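Local coordinates for uncharacterized protein (Bombyx mori, PDB 5AZ0), which is an aldo-keto reductase that probably reduces aldehydes or ketones with a nicotinamide cofactor, at residues A[154-157]-A[158-162]; A[109-112]-A[113-116]; A[180-183]-A[184-188]; A[317-321]-A[322-326]; A[211-215]-A[216-220]. All coordinates share one frame; numbering follows the deposited sequence.

Contact 1: A[154-157]-A[158-162]; sequences LETW and RGFEE
Trp-157 and Phe-160, one helical turn apart, make most of the apolar contact. CB of Phe-160 lies over one face of the indole's six-membered ring, toward its rim and 3.8 Å from CE3 of Trp-157, in a CH-pi contact. The two ring planes are 9° from parallel but slid so far apart that they hardly overlap. Alongside, CG2 of Thr-156 comes within 3.8 Å of CE1 of Phe-160. Bulky apolar groups suit this side of helix 153-165, the crossover between strands 133-136 and 172-175 of the TIM barrel: Phe-160 rests on Val-134 and Ile-172, Trp-157 on Met-136 and Val-174. An alanine at Trp-157 is likely to leave Phe-160 without the aromatic face under its CB and the carbonyl of Val-191 without its indole N-H donor.

The side chain of Glu-161 crosses that of Trp-157 at about a right angle and sets OE2 at the ring edge, 3.2 Å from CD1 of Trp-157; the same oxygen accepts from the backbone N of Asn-190 and Val-191. Along the backbone, Glu-161 N gives a bond of 2.9 Å to Trp-157 O, and Phe-160 N one of 3.2 Å to Thr-156 O. Arg-158, long and exposed, bends at chi3 (-108°), which lays one face of its guanidinium over Leu-154 O and Glu-155 CA.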
# COMPACT_ATOMS: atom_id res chain seq x y z
N LEU A 154 0.71 -15.94 -12.68
CA LEU A 154 0.49 -15.65 -14.06
C LEU A 154 -0.92 -15.92 -14.53
O LEU A 154 -1.39 -15.20 -15.45
CB LEU A 154 1.48 -16.35 -15.05
CG LEU A 154 2.99 -16.12 -14.82
CD1 LEU A 154 3.78 -16.90 -15.90
CD2 LEU A 154 3.34 -14.63 -14.93
N GLU A 155 -1.58 -16.96 -13.99
CA GLU A 155 -3.00 -17.23 -14.34
C GLU A 155 -3.78 -16.09 -13.73
O GLU A 155 -4.60 -15.54 -14.39
CB GLU A 155 -3.68 -18.56 -13.87
CG GLU A 155 -5.17 -18.64 -14.37
CD GLU A 155 -6.10 -19.72 -13.78
OE1 GLU A 155 -5.54 -20.78 -13.45
OE2 GLU A 155 -7.37 -19.50 -13.70
N THR A 156 -3.52 -15.76 -12.48
CA THR A 156 -4.27 -14.67 -11.88
C THR A 156 -4.18 -13.36 -12.70
O THR A 156 -5.18 -12.69 -12.91
CB THR A 156 -3.81 -14.42 -10.47
OG1 THR A 156 -3.71 -15.69 -9.80
CG2 THR A 156 -4.78 -13.48 -9.75
N TRP A 157 -3.00 -13.11 -13.24
CA TRP A 157 -2.69 -11.91 -13.94
C TRP A 157 -3.46 -11.81 -15.20
O TRP A 157 -3.89 -10.72 -15.53
CB TRP A 157 -1.17 -11.80 -14.16
CG TRP A 157 -0.79 -10.41 -14.66
CD1 TRP A 157 -0.41 -10.07 -15.90
CD2 TRP A 157 -0.82 -9.22 -13.90
NE1 TRP A 157 -0.15 -8.71 -15.96
CE2 TRP A 157 -0.37 -8.17 -14.74
CE3 TRP A 157 -1.17 -8.93 -12.58
CZ2 TRP A 157 -0.33 -6.83 -14.32
CZ3 TRP A 157 -1.06 -7.60 -12.13
CH2 TRP A 157 -0.67 -6.58 -13.00
N ARG A 158 -3.76 -12.94 -15.84
CA ARG A 158 -4.65 -12.87 -17.00
C ARG A 158 -6.02 -12.26 -16.65
O ARG A 158 -6.61 -11.57 -17.44
CB ARG A 158 -4.92 -14.24 -17.68
CG ARG A 158 -3.70 -14.90 -18.35
CD ARG A 158 -3.96 -16.23 -19.18
NE ARG A 158 -3.46 -17.46 -18.51
CZ ARG A 158 -2.15 -17.78 -18.28
NH1 ARG A 158 -1.13 -17.00 -18.66
NH2 ARG A 158 -1.85 -18.91 -17.63
N GLY A 159 -6.54 -12.60 -15.49
CA GLY A 159 -7.78 -12.02 -14.99
C GLY A 159 -7.59 -10.54 -14.74
O GLY A 159 -8.49 -9.77 -15.04
N PHE A 160 -6.43 -10.10 -14.21
CA PHE A 160 -6.19 -8.62 -14.04
C PHE A 160 -6.18 -7.95 -15.41
O PHE A 160 -6.82 -6.92 -15.59
CB PHE A 160 -4.90 -8.32 -13.27
CG PHE A 160 -5.05 -8.40 -11.80
CD1 PHE A 160 -5.25 -9.61 -11.18
CD2 PHE A 160 -5.07 -7.26 -11.05
CE1 PHE A 160 -5.45 -9.69 -9.82
CE2 PHE A 160 -5.26 -7.32 -9.71
CZ PHE A 160 -5.50 -8.54 -9.10
N GLU A 161 -5.57 -8.58 -16.41
CA GLU A 161 -5.58 -8.02 -17.77
C GLU A 161 -6.98 -7.96 -18.36
O GLU A 161 -7.30 -7.00 -19.10
CB GLU A 161 -4.60 -8.80 -18.73
CG GLU A 161 -3.14 -8.66 -18.25
CD GLU A 161 -2.11 -9.55 -18.99
OE1 GLU A 161 -2.55 -10.55 -19.52
OE2 GLU A 161 -0.89 -9.30 -18.95
N GLU A 162 -7.82 -8.98 -18.04
CA GLU A 162 -9.19 -8.98 -18.51
C GLU A 162 -10.02 -7.81 -17.87
O GLU A 162 -10.80 -7.12 -18.57
CB GLU A 162 -9.84 -10.41 -18.35
CG GLU A 162 -9.26 -11.49 -19.32
CD GLU A 162 -9.50 -13.02 -18.94
OE1 GLU A 162 -9.98 -13.38 -17.84
OE2 GLU A 162 -9.20 -13.88 -19.80

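Contact 2: A[109-112]-A[113-116]; sequences YHRA and ADVE
Arg-111 and Asp-114 run side by side in the same direction, and a water joins their polar ends. Water 1 accepts from both N and NH1 of Arg-111, sitting at the edge of the guanidinium in its plane, and donates to OD2 of Asp-114. The direct distance from Arg-111 NH1 to Asp-114 OD2 is 4.2 Å, beyond a salt bridge, and the two flat groups stand perpendicular; the charges therefore probably steady each other mainly through the water, while NH2 of Arg-111 pairs with Glu-149.

Backbone bonds close the first turn. Asp-114 N reaches Arg-111 O at 2.8 Å, and Val-115 N reaches Ala-112 O at 3.2 Å. The carbonyl of Ala-112 also accepts from water 2, which in turn takes the N-H of Glu-116 and so bridges the turn.

Van der Waals contact is supplied by Tyr-109, whose ring meets CB of Asp-114 with its edge: CD1 of Tyr-109 is 3.7 Å from that carbon. Asp-114 also places OD2 3.4 Å from CB of Arg-111. Alanine, a good helix former, suits positions 112 and 113 in this first turn, and the branched Val-115 packs on Thr-156 and Phe-160.

Here a loop passes into the first turn of helix 112-126, where an acidic side chain such as Asp-114 would suit the positive end of the helix dipole. It is a strand-to-helix link of the aldo-keto reductase TIM barrel, leading from strand 100-105 to its outer helix.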
# COMPACT_ATOMS: atom_id res chain seq x y z
N TYR A 109 -9.26 -15.44 -4.50
CA TYR A 109 -9.87 -15.09 -5.81
C TYR A 109 -8.78 -15.09 -6.88
O TYR A 109 -8.60 -14.10 -7.63
CB TYR A 109 -10.61 -13.69 -5.62
CG TYR A 109 -11.93 -13.82 -4.91
CD1 TYR A 109 -13.02 -14.34 -5.57
CD2 TYR A 109 -12.11 -13.47 -3.59
CE1 TYR A 109 -14.22 -14.55 -4.94
CE2 TYR A 109 -13.38 -13.65 -2.94
CZ TYR A 109 -14.40 -14.19 -3.62
OH TYR A 109 -15.65 -14.36 -3.04
N HIS A 110 -7.96 -16.17 -6.95
CA HIS A 110 -6.76 -16.16 -7.86
C HIS A 110 -6.98 -16.86 -9.11
O HIS A 110 -6.14 -16.79 -10.04
CB HIS A 110 -5.48 -16.66 -7.20
CG HIS A 110 -4.76 -15.62 -6.42
ND1 HIS A 110 -3.40 -15.51 -6.47
CD2 HIS A 110 -5.19 -14.64 -5.59
CE1 HIS A 110 -3.01 -14.50 -5.71
NE2 HIS A 110 -4.07 -13.98 -5.12
N ARG A 111 -8.12 -17.49 -9.26
CA ARG A 111 -8.42 -17.94 -10.64
C ARG A 111 -8.70 -16.72 -11.52
O ARG A 111 -9.31 -15.77 -11.03
CB ARG A 111 -9.64 -18.86 -10.67
CG ARG A 111 -9.47 -20.22 -9.95
CD ARG A 111 -10.83 -20.84 -9.63
NE ARG A 111 -10.67 -21.99 -8.73
CZ ARG A 111 -10.51 -21.92 -7.42
NH1 ARG A 111 -10.50 -20.79 -6.77
NH2 ARG A 111 -10.36 -23.02 -6.73
N ALA A 112 -8.35 -16.81 -12.80
CA ALA A 112 -8.53 -15.74 -13.73
C ALA A 112 -9.94 -15.15 -13.69
O ALA A 112 -10.10 -13.97 -13.47
CB ALA A 112 -8.19 -16.17 -15.15
N ALA A 113 -10.96 -16.00 -13.78
CA ALA A 113 -12.35 -15.53 -13.75
C ALA A 113 -12.74 -14.96 -12.42
O ALA A 113 -13.67 -14.18 -12.37
CB ALA A 113 -13.30 -16.66 -14.12
N ASP A 114 -12.05 -15.30 -11.34
CA ASP A 114 -12.46 -14.71 -10.11
C ASP A 114 -12.07 -13.28 -9.88
O ASP A 114 -12.62 -12.64 -8.96
CB ASP A 114 -12.09 -15.57 -8.93
CG ASP A 114 -13.06 -16.80 -8.82
OD1 ASP A 114 -14.35 -16.71 -8.71
OD2 ASP A 114 -12.49 -17.84 -9.04
N VAL A 115 -11.09 -12.80 -10.63
CA VAL A 115 -10.61 -11.42 -10.40
C VAL A 115 -11.80 -10.47 -10.72
O VAL A 115 -12.08 -9.61 -9.96
CB VAL A 115 -9.45 -11.11 -11.33
CG1 VAL A 115 -8.97 -9.69 -11.17
CG2 VAL A 115 -8.26 -12.06 -11.01
N GLU A 116 -12.50 -10.70 -11.80
CA GLU A 116 -13.71 -9.94 -12.19
C GLU A 116 -14.83 -9.94 -11.08
O GLU A 116 -15.43 -8.88 -10.75
CB GLU A 116 -14.22 -10.38 -13.54
CG GLU A 116 -15.43 -9.60 -14.08
CD GLU A 116 -16.86 -10.20 -13.76
OE1 GLU A 116 -16.95 -11.19 -13.00
OE2 GLU A 116 -17.88 -9.66 -14.30
O HOH W 1 -10.50 -18.03 -7.49
O HOH W 2 -11.42 -12.00 -14.49

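Contact 3: A[180-183]-A[184-188]; sequences EQMK and RLLTN
With chi1 of Thr-187 at -59°, OG1 stands beside its own backbone N and turns back along the helix to the carbonyl of Lys-183. This is the closing turn of helix 179-188, the crossover between strands 172-175 and 195-199 of the TIM barrel. OG1 donates to Lys-183 O at 2.7 Å, and Thr-187 N adds a second bond to the same oxygen at 2.9 Å; the two donors come from opposite faces of the carbonyl plane. A threonine suits the exposed side of a helix in this way, since its hydroxyl is satisfied by the backbone itself.

Asn-188 repeats the scheme one residue on. Its ND2 lies 3.0 Å from Arg-184 O, which also accepts from Asn-188 N on the other face, so one carbonyl near the helix end has two donors. An asparagine is apt here because its short amide can bend back to the preceding turn.

Upstream, straighter bonds keep the helix regular: Arg-184 N to Glu-180 O spans 3.0 Å with an angle of 169° at the hydrogen, and Leu-186 N to Met-182 O is similar. The extended chain of Arg-184 carries its guanidinium to a salt bridge with Asp-152. On the apolar side, Met-182 and Leu-186 both lie against Tyr-212 of the next helix, and the flexible thioether brings CE of Met-182 to 4.3 Å from CD1 of Leu-186.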
# COMPACT_ATOMS: atom_id res chain seq x y z
N GLU A 180 12.22 -11.99 -7.84
CA GLU A 180 12.05 -13.15 -8.70
C GLU A 180 10.65 -13.19 -9.32
O GLU A 180 10.43 -13.44 -10.51
CB GLU A 180 12.31 -14.46 -7.86
CG GLU A 180 13.75 -14.70 -7.36
CD GLU A 180 14.14 -14.06 -6.01
OE1 GLU A 180 13.30 -13.44 -5.34
OE2 GLU A 180 15.33 -14.16 -5.63
N GLN A 181 9.66 -12.98 -8.45
CA GLN A 181 8.22 -12.91 -8.95
C GLN A 181 8.01 -11.73 -9.94
O GLN A 181 7.40 -11.87 -11.01
CB GLN A 181 7.30 -12.82 -7.76
CG GLN A 181 7.31 -14.13 -6.94
CD GLN A 181 6.69 -13.99 -5.60
OE1 GLN A 181 6.75 -12.92 -4.99
NE2 GLN A 181 6.06 -15.07 -5.11
N MET A 182 8.64 -10.60 -9.63
CA MET A 182 8.53 -9.43 -10.55
C MET A 182 9.13 -9.71 -11.88
O MET A 182 8.53 -9.42 -12.97
CB MET A 182 9.18 -8.21 -9.91
CG MET A 182 8.38 -7.64 -8.72
SD MET A 182 6.72 -7.03 -9.24
CE MET A 182 7.08 -6.07 -10.69
N LYS A 183 10.31 -10.32 -11.83
CA LYS A 183 10.98 -10.68 -13.13
C LYS A 183 10.17 -11.67 -14.01
O LYS A 183 9.99 -11.51 -15.24
CB LYS A 183 12.41 -11.17 -12.81
CG LYS A 183 13.13 -11.79 -13.98
CD LYS A 183 14.64 -11.92 -13.77
CE LYS A 183 15.32 -12.26 -15.12
NZ LYS A 183 16.82 -12.43 -15.05
N ARG A 184 9.69 -12.73 -13.38
CA ARG A 184 8.89 -13.73 -14.09
C ARG A 184 7.57 -13.09 -14.58
O ARG A 184 7.10 -13.30 -15.70
CB ARG A 184 8.57 -14.91 -13.15
CG ARG A 184 7.92 -16.08 -13.89
CD ARG A 184 8.17 -17.41 -13.16
NE ARG A 184 7.28 -18.44 -13.73
CZ ARG A 184 5.98 -18.65 -13.43
NH1 ARG A 184 5.30 -17.90 -12.56
NH2 ARG A 184 5.32 -19.63 -14.03
N LEU A 185 6.97 -12.26 -13.73
CA LEU A 185 5.72 -11.54 -14.21
C LEU A 185 6.01 -10.67 -15.42
O LEU A 185 5.34 -10.72 -16.46
CB LEU A 185 5.10 -10.77 -13.01
CG LEU A 185 3.88 -9.94 -13.43
CD1 LEU A 185 2.83 -10.82 -14.06
CD2 LEU A 185 3.34 -9.23 -12.21
N LEU A 186 7.05 -9.86 -15.32
CA LEU A 186 7.40 -8.93 -16.40
C LEU A 186 7.83 -9.64 -17.70
O LEU A 186 7.59 -9.14 -18.81
CB LEU A 186 8.49 -7.96 -15.94
CG LEU A 186 8.04 -6.86 -14.97
CD1 LEU A 186 9.26 -6.18 -14.40
CD2 LEU A 186 7.24 -5.83 -15.72
N THR A 187 8.39 -10.84 -17.55
CA THR A 187 8.82 -11.62 -18.72
C THR A 187 7.65 -12.25 -19.41
O THR A 187 7.68 -12.41 -20.63
CB THR A 187 9.77 -12.78 -18.31
OG1 THR A 187 10.88 -12.20 -17.68
CG2 THR A 187 10.26 -13.61 -19.52
N ASN A 188 6.61 -12.60 -18.67
CA ASN A 188 5.44 -13.30 -19.24
C ASN A 188 4.11 -12.51 -19.52
O ASN A 188 3.25 -12.97 -20.25
CB ASN A 188 5.19 -14.50 -18.33
CG ASN A 188 6.33 -15.58 -18.48
OD1 ASN A 188 6.36 -16.26 -19.48
ND2 ASN A 188 7.28 -15.62 -17.56

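Contact 4: A[317-321]-A[322-326]; sequences FWQPY and ENYPF
Gln-319 and Tyr-324 grip one water between their polar ends: water 3 donates to Gln-319 OE1 and accepts from Tyr-324 OH, its oxygen 2.5 Å from that hydroxyl and in the ring plane. NE2 of Gln-319 donates to Val-329 O. Tyr-324 suits its place as a broad apolar plate with a polar end, and with CG anti to the backbone N (chi1 179°) the ring extends along Gln-319.

The ring lies flat on the backbone: CA of Gln-319 sits over the centre of one face, 3.7 Å from CG of Tyr-324, a CH-pi contact. CG of Gln-319 extends the cover to CZ of Tyr-324 at 3.7 Å, the two side chains pointing the same way. CB of Trp-318 touches CD1 of Tyr-324 at the same spacing, while its indole turns away to meet Trp-138 edge-to-face. This is the long loop after helix 297-304, which in aldo-keto reductases commonly folds beside the substrate-binding end of the barrel.

A type I turn from Trp-318 to Tyr-321 leads into a type II beta turn, so the chain doubles back twice and Tyr-324 returns to the residues that began the first turn. Tyr-324 N closes the second by donating to Tyr-321 O at 3.2 Å, nearly straight at 163°. In it Asn-323 takes a positive phi of 70°, a backbone shape that asparagine tolerates better than most residues.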
# COMPACT_ATOMS: atom_id res chain seq x y z
N PHE A 317 2.36 -17.64 9.29
CA PHE A 317 1.33 -18.61 8.80
C PHE A 317 1.26 -18.81 7.31
O PHE A 317 0.75 -19.82 6.90
CB PHE A 317 -0.07 -18.29 9.32
CG PHE A 317 -0.40 -16.83 9.29
CD1 PHE A 317 -0.91 -16.24 8.14
CD2 PHE A 317 -0.25 -16.06 10.42
CE1 PHE A 317 -1.22 -14.89 8.11
CE2 PHE A 317 -0.55 -14.71 10.40
CZ PHE A 317 -1.02 -14.11 9.23
N TRP A 318 1.83 -17.91 6.47
CA TRP A 318 1.84 -18.17 5.03
C TRP A 318 3.09 -18.78 4.46
O TRP A 318 3.09 -19.16 3.28
CB TRP A 318 1.48 -16.86 4.25
CG TRP A 318 0.01 -16.45 4.40
CD1 TRP A 318 -1.08 -17.29 4.53
CD2 TRP A 318 -0.51 -15.12 4.41
NE1 TRP A 318 -2.24 -16.55 4.60
CE2 TRP A 318 -1.93 -15.22 4.54
CE3 TRP A 318 0.06 -13.86 4.27
CZ2 TRP A 318 -2.76 -14.12 4.56
CZ3 TRP A 318 -0.79 -12.73 4.29
CH2 TRP A 318 -2.20 -12.89 4.43
N GLN A 319 4.15 -18.93 5.28
CA GLN A 319 5.42 -19.58 4.78
C GLN A 319 5.29 -20.87 4.03
O GLN A 319 5.95 -21.01 3.00
CB GLN A 319 6.47 -19.81 5.86
CG GLN A 319 6.92 -18.56 6.59
CD GLN A 319 8.25 -18.72 7.36
OE1 GLN A 319 8.99 -17.75 7.56
NE2 GLN A 319 8.53 -19.95 7.83
N PRO A 320 4.43 -21.80 4.48
CA PRO A 320 4.31 -23.09 3.74
C PRO A 320 3.60 -23.03 2.40
O PRO A 320 3.54 -24.06 1.70
CB PRO A 320 3.48 -23.99 4.68
CG PRO A 320 3.25 -23.21 5.90
CD PRO A 320 3.62 -21.76 5.70
N TYR A 321 3.07 -21.86 1.98
CA TYR A 321 2.28 -21.81 0.71
C TYR A 321 3.16 -21.55 -0.45
O TYR A 321 4.11 -20.81 -0.35
CB TYR A 321 1.13 -20.76 0.85
CG TYR A 321 0.11 -21.27 1.83
CD1 TYR A 321 0.26 -21.06 3.15
CD2 TYR A 321 -1.00 -22.02 1.39
CE1 TYR A 321 -0.63 -21.62 4.06
CE2 TYR A 321 -1.91 -22.57 2.26
CZ TYR A 321 -1.71 -22.38 3.59
OH TYR A 321 -2.62 -22.90 4.47
N GLU A 322 2.84 -22.11 -1.59
CA GLU A 322 3.57 -21.75 -2.76
C GLU A 322 3.46 -20.21 -3.03
O GLU A 322 2.45 -19.55 -2.71
CB GLU A 322 3.10 -22.60 -3.93
CG GLU A 322 3.54 -24.08 -3.76
CD GLU A 322 3.32 -25.00 -4.96
OE1 GLU A 322 2.84 -24.58 -6.05
OE2 GLU A 322 3.62 -26.19 -4.76
N ASN A 323 4.56 -19.63 -3.51
CA ASN A 323 4.65 -18.19 -3.81
C ASN A 323 4.67 -17.27 -2.61
O ASN A 323 4.73 -16.03 -2.76
CB ASN A 323 3.59 -17.78 -4.85
CG ASN A 323 3.86 -18.35 -6.20
OD1 ASN A 323 3.02 -19.01 -6.84
ND2 ASN A 323 4.98 -18.02 -6.72
N TYR A 324 4.74 -17.82 -1.41
CA TYR A 324 5.10 -16.99 -0.30
C TYR A 324 6.37 -16.21 -0.65
O TYR A 324 7.35 -16.81 -1.13
CB TYR A 324 5.41 -17.81 0.90
CG TYR A 324 5.81 -17.00 2.11
CD1 TYR A 324 4.87 -16.35 2.89
CD2 TYR A 324 7.13 -16.97 2.54
CE1 TYR A 324 5.21 -15.63 4.03
CE2 TYR A 324 7.50 -16.28 3.68
CZ TYR A 324 6.55 -15.61 4.44
OH TYR A 324 6.91 -14.93 5.62
N PRO A 325 6.35 -14.88 -0.44
CA PRO A 325 7.39 -14.07 -1.11
C PRO A 325 8.67 -13.88 -0.32
O PRO A 325 9.68 -13.63 -0.92
CB PRO A 325 6.70 -12.70 -1.34
CG PRO A 325 5.69 -12.64 -0.22
CD PRO A 325 5.19 -14.06 -0.01
N PHE A 326 8.59 -13.97 0.99
CA PHE A 326 9.71 -13.61 1.82
C PHE A 326 10.63 -14.82 2.13
O PHE A 326 10.26 -15.98 1.86
CB PHE A 326 9.20 -12.98 3.11
CG PHE A 326 8.13 -11.93 2.92
CD1 PHE A 326 8.20 -10.98 1.87
CD2 PHE A 326 7.04 -11.88 3.78
CE1 PHE A 326 7.22 -10.01 1.73
CE2 PHE A 326 6.07 -10.92 3.65
CZ PHE A 326 6.17 -9.98 2.61
O HOH W 3 9.17 -15.52 6.51

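Contact 5: A[211-215]-A[216-220]; sequences DYCQA and NEVVV
Asn-216, the first residue to leave helical geometry after helix 207-215, turns back on Tyr-212. Its ND2 donates to Tyr-212 O at 2.9 Å and 168°, and its backbone N bonds the same oxygen from the opposite face of the carbonyl plane. That ND2 also hangs over one face of the Tyr-212 ring, toward the rim, 3.4 Å from CZ of Tyr-212, with amide and ring planes 47° apart. An alanine in place of Tyr-212 would probably uncover the Asn-216 amide on this side and open a gap against Met-182 and Lys-183 of the neighbouring helix.

Glu-217 follows with positive phi as the C-prime residue of a Schellman motif, and its N reaches Gln-214 O at 3.0 Å. Val-218 completes the motif with a bond of 2.9 Å from its N to Cys-213 O, and its CB lies 4.1 Å from CB of Cys-213, an apolar contact across the turn. At Val-220, in strand 219-223, CG2 packs 3.7 Å from CB of Cys-213, and the backbone N shares water 4 with NE2 of Gln-214, which also donates to Arg-270 O. The small Cys-213 suits the close approach of Val-220 CG2, and branched valines suit the strand. The carbonyls of Tyr-212, Cys-213 and Gln-214 thus find donors in the turn itself, so these oxygens stay satisfied where the chain leaves the helix.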
# COMPACT_ATOMS: atom_id res chain seq x y z
N ASP A 211 15.16 -0.97 -6.89
CA ASP A 211 15.94 -0.65 -8.06
C ASP A 211 15.47 -1.44 -9.24
O ASP A 211 15.35 -0.93 -10.32
CB ASP A 211 17.47 -0.93 -7.82
CG ASP A 211 18.13 0.06 -6.85
OD1 ASP A 211 17.56 1.14 -6.51
OD2 ASP A 211 19.22 -0.25 -6.37
N TYR A 212 15.21 -2.72 -9.02
CA TYR A 212 14.71 -3.55 -10.12
C TYR A 212 13.35 -3.01 -10.66
O TYR A 212 13.11 -2.89 -11.90
CB TYR A 212 14.54 -5.03 -9.67
CG TYR A 212 14.08 -5.89 -10.82
CD1 TYR A 212 14.97 -6.27 -11.84
CD2 TYR A 212 12.78 -6.27 -10.95
CE1 TYR A 212 14.54 -7.04 -12.92
CE2 TYR A 212 12.33 -7.00 -12.04
CZ TYR A 212 13.20 -7.38 -13.01
OH TYR A 212 12.70 -8.11 -14.07
N CYS A 213 12.46 -2.69 -9.74
CA CYS A 213 11.11 -2.12 -10.17
C CYS A 213 11.26 -0.84 -10.95
O CYS A 213 10.72 -0.71 -12.06
CB CYS A 213 10.18 -1.96 -8.95
SG CYS A 213 9.58 -3.59 -8.25
N GLN A 214 12.02 0.09 -10.39
CA GLN A 214 12.24 1.39 -11.01
C GLN A 214 12.97 1.25 -12.32
O GLN A 214 12.58 1.96 -13.27
CB GLN A 214 12.97 2.34 -10.07
CG GLN A 214 12.07 2.64 -8.84
CD GLN A 214 12.71 3.60 -7.88
OE1 GLN A 214 13.91 3.72 -7.88
NE2 GLN A 214 11.91 4.31 -7.07
N ALA A 215 13.94 0.29 -12.43
CA ALA A 215 14.58 0.09 -13.77
C ALA A 215 13.60 -0.41 -14.79
O ALA A 215 13.85 -0.24 -15.96
CB ALA A 215 15.77 -0.89 -13.73
N ASN A 216 12.53 -1.11 -14.36
CA ASN A 216 11.52 -1.58 -15.27
C ASN A 216 10.27 -0.70 -15.31
O ASN A 216 9.23 -1.11 -15.81
CB ASN A 216 11.20 -2.99 -14.92
CG ASN A 216 12.33 -3.95 -15.31
OD1 ASN A 216 12.39 -4.35 -16.45
ND2 ASN A 216 13.21 -4.25 -14.42
N GLU A 217 10.40 0.52 -14.82
CA GLU A 217 9.32 1.51 -14.81
C GLU A 217 8.06 1.13 -14.05
O GLU A 217 7.00 1.70 -14.29
CB GLU A 217 8.92 1.90 -16.18
CG GLU A 217 9.98 2.07 -17.25
CD GLU A 217 10.92 3.20 -17.02
OE1 GLU A 217 10.77 3.97 -16.02
OE2 GLU A 217 11.79 3.33 -17.91
N VAL A 218 8.20 0.25 -13.08
CA VAL A 218 7.15 -0.07 -12.13
C VAL A 218 7.37 0.83 -10.95
O VAL A 218 8.51 0.95 -10.45
CB VAL A 218 7.24 -1.53 -11.71
CG1 VAL A 218 6.24 -1.90 -10.64
CG2 VAL A 218 7.16 -2.44 -12.95
N VAL A 219 6.31 1.53 -10.53
CA VAL A 219 6.35 2.39 -9.34
C VAL A 219 6.20 1.56 -8.08
O VAL A 219 5.36 0.64 -8.00
CB VAL A 219 5.27 3.44 -9.43
CG1 VAL A 219 5.13 4.22 -8.12
CG2 VAL A 219 5.62 4.38 -10.58
N VAL A 220 7.04 1.87 -7.11
CA VAL A 220 7.04 1.22 -5.85
C VAL A 220 6.16 2.01 -4.86
O VAL A 220 6.30 3.23 -4.75
CB VAL A 220 8.45 1.11 -5.27
CG1 VAL A 220 8.40 0.49 -3.88
CG2 VAL A 220 9.28 0.23 -6.15
O HOH W 4 9.00 4.06 -7.64
O HOH W 5 11.46 4.76 -13.40

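Overall arrangement
Along the chain the order is contact 2, 1, 3, 5 and then 4. Contacts 1 and 3 lie on outer helices of the TIM barrel, 153-165 and 179-188, contact 2 at the start of helix 112-126 and contact 5 at the end of helix 207-215; the four form a row round the parallel sheet. Neighbours touch, with centres about 8 Å (2 and 1), 13 Å (1 and 3) and 12 Å (3 and 5) apart; the centres of contacts 2 and 5, at the ends, are about 26 Å apart. Contact 4, in the loop after helix 297-304, meets the row at contact 3, where Gln-181 NE2 probably bonds Asn-323 O, tying this late loop to a barrel helix.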